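Local coordinates for ganglioside-induced differentiation-associated protein 2 (Homo sapiens, PDB 4UML) that carries an N-terminal macro domain, the part present here, a fold that in many relatives binds ADP-ribose and may do so here, at residues A[65-70]-A[203-208]. Residues are numbered along the deposited sequence; the frame is centred on the assembly and turned at random.
Sequences ALLNCT and KVVFAV
Leu-67 and Val-205 meet tip to tip, methyl against methyl. CD1 of Leu-67 stands 3.9 Å from CG1 of Val-205. The leucine has CG opposite its carbonyl carbon (chi1 -68°), and an extended second torsion (chi2 169°) carries CD1 across to the strand. The same methyl lies more loosely beside Ala-207, with CD1 of Leu-67 4.4 Å from CB of Ala-207. Cys-69 has nearly the same first torsion as Leu-67, with SG opposite the carbonyl carbon, which brings the sulfur toward the strand. SG of Cys-69 lies 4.0 Å from CG2 of Val-205. The valine therefore divides its two branches between two partners. With chi1 at 180°, CG1 extends away from its own backbone N to meet the leucine, while CG2 sits beside that N and takes the sulfur. No hydrogen bond crosses between 65-70 and 203-208. The join is purely apolar, small and buried, and the backbones stay well apart, with CA of Leu-67 9.0 Å from CA of Ala-207. Asn-68 instead holds the N-terminal segment: its OD1 accepts a hydrogen bond from Val-14 N, and its ND2 is hydrogen-bonded to Asp-13 OD1. Residues 65-70 lie in the connection that leads from strand 57-61 to strand 71-75, packed over one face of the mixed macro-domain sheet. Strand 203-208 runs between parallel strands 57-61 and 164-167; both flanking strands add side chains around the contact, as do Val-12 and Val-14 of the N-terminal segment.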
loop_
_atom_site.group_PDB
_atom_site.type_symbol
_atom_site.label_atom_id
_atom_site.label_comp_id
_atom_site.label_asym_id
_atom_site.label_seq_id
_atom_site.Cartn_x
_atom_site.Cartn_y
_atom_site.Cartn_z
ATOM N N ALA A 65 0.595 -8.260 -6.454
ATOM C CA ALA A 65 1.137 -9.559 -6.164
ATOM C C ALA A 65 2.369 -9.936 -6.988
ATOM O O ALA A 65 3.104 -10.838 -6.607
ATOM C CB ALA A 65 0.061 -10.627 -6.299
ATOM N N LEU A 66 2.606 -9.218 -8.077
ATOM C CA LEU A 66 3.742 -9.506 -8.952
ATOM C C LEU A 66 5.011 -8.821 -8.511
ATOM O O LEU A 66 6.074 -9.112 -9.040
ATOM C CB LEU A 66 3.423 -9.046 -10.358
ATOM C CG LEU A 66 2.228 -9.786 -10.996
ATOM C CD1 LEU A 66 1.896 -9.177 -12.344
ATOM C CD2 LEU A 66 2.563 -11.247 -11.126
ATOM N N LEU A 67 4.918 -7.910 -7.557
ATOM C CA LEU A 67 6.057 -7.055 -7.261
ATOM C C LEU A 67 7.072 -7.725 -6.350
ATOM O O LEU A 67 6.706 -8.390 -5.396
ATOM C CB LEU A 67 5.575 -5.740 -6.638
ATOM C CG LEU A 67 4.791 -4.782 -7.531
ATOM C CD1 LEU A 67 4.182 -3.685 -6.664
ATOM C CD2 LEU A 67 5.680 -4.201 -8.622
ATOM N N ASN A 68 8.360 -7.537 -6.633
ATOM C CA ASN A 68 9.421 -8.027 -5.751
ATOM C C ASN A 68 9.844 -7.002 -4.679
ATOM O O ASN A 68 10.980 -6.989 -4.261
ATOM C CB ASN A 68 10.635 -8.488 -6.575
ATOM C CG ASN A 68 11.352 -7.332 -7.236
ATOM O OD1 ASN A 68 10.766 -6.259 -7.419
ATOM N ND2 ASN A 68 12.631 -7.523 -7.574
ATOM N N CYS A 69 8.927 -6.168 -4.210
ATOM C CA CYS A 69 9.178 -5.347 -3.042
ATOM C C CYS A 69 9.448 -6.235 -1.829
ATOM O O CYS A 69 9.036 -7.412 -1.806
ATOM C CB CYS A 69 7.969 -4.439 -2.786
ATOM S SG CYS A 69 7.650 -3.244 -4.111
ATOM N N THR A 70 10.075 -5.675 -0.796
ATOM C CA THR A 70 10.354 -6.418 0.436
ATOM C C THR A 70 9.040 -6.973 0.999
ATOM O O THR A 70 8.977 -8.155 1.405
ATOM C CB THR A 70 11.061 -5.547 1.497
ATOM O OG1 THR A 70 12.135 -4.831 0.858
ATOM C CG2 THR A 70 11.606 -6.426 2.665
ATOM N N LYS A 203 12.026 2.507 -1.966
ATOM C CA LYS A 203 10.881 2.649 -2.863
ATOM C C LYS A 203 9.553 2.329 -2.167
ATOM O O LYS A 203 9.457 1.411 -1.334
ATOM C CB LYS A 203 11.009 1.742 -4.094
ATOM C CG LYS A 203 12.126 2.067 -5.088
ATOM C CD LYS A 203 11.968 3.421 -5.763
ATOM C CE LYS A 203 13.308 3.903 -6.322
ATOM N NZ LYS A 203 13.693 3.026 -7.464
ATOM N N VAL A 204 8.565 3.148 -2.473
ATOM C CA VAL A 204 7.176 2.886 -2.141
ATOM C C VAL A 204 6.441 2.868 -3.465
ATOM O O VAL A 204 6.549 3.821 -4.261
ATOM C CB VAL A 204 6.591 3.933 -1.186
ATOM C CG1 VAL A 204 5.084 3.737 -1.029
ATOM C CG2 VAL A 204 7.268 3.845 0.160
ATOM N N VAL A 205 5.754 1.757 -3.732
ATOM C CA VAL A 205 5.034 1.590 -4.960
ATOM C C VAL A 205 3.562 1.589 -4.659
ATOM O O VAL A 205 3.079 0.770 -3.868
ATOM C CB VAL A 205 5.382 0.282 -5.693
ATOM C CG1 VAL A 205 4.580 0.158 -6.981
ATOM C CG2 VAL A 205 6.852 0.200 -5.979
ATOM N N PHE A 206 2.858 2.508 -5.307
ATOM C CA PHE A 206 1.406 2.496 -5.328
ATOM C C PHE A 206 0.954 1.725 -6.560
ATOM O O PHE A 206 1.006 2.265 -7.666
ATOM C CB PHE A 206 0.874 3.918 -5.355
ATOM C CG PHE A 206 1.225 4.739 -4.135
ATOM C CD1 PHE A 206 0.543 4.561 -2.937
ATOM C CD2 PHE A 206 2.173 5.744 -4.207
ATOM C CE1 PHE A 206 0.840 5.323 -1.820
ATOM C CE2 PHE A 206 2.472 6.531 -3.088
ATOM C CZ PHE A 206 1.814 6.318 -1.886
ATOM N N ALA A 207 0.594 0.455 -6.358
ATOM C CA ALA A 207 0.015 -0.403 -7.380
ATOM C C ALA A 207 -1.464 -0.093 -7.548
ATOM O O ALA A 207 -2.247 -0.197 -6.583
ATOM C CB ALA A 207 0.174 -1.861 -7.002
ATOM N N VAL A 208 -1.853 0.280 -8.763
ATOM C CA VAL A 208 -3.231 0.694 -9.042
ATOM C C VAL A 208 -3.832 -0.088 -10.213
ATOM O O VAL A 208 -3.119 -0.689 -10.985
ATOM C CB VAL A 208 -3.335 2.200 -9.309
ATOM C CG1 VAL A 208 -2.911 2.980 -8.070
ATOM C CG2 VAL A 208 -2.544 2.650 -10.533
#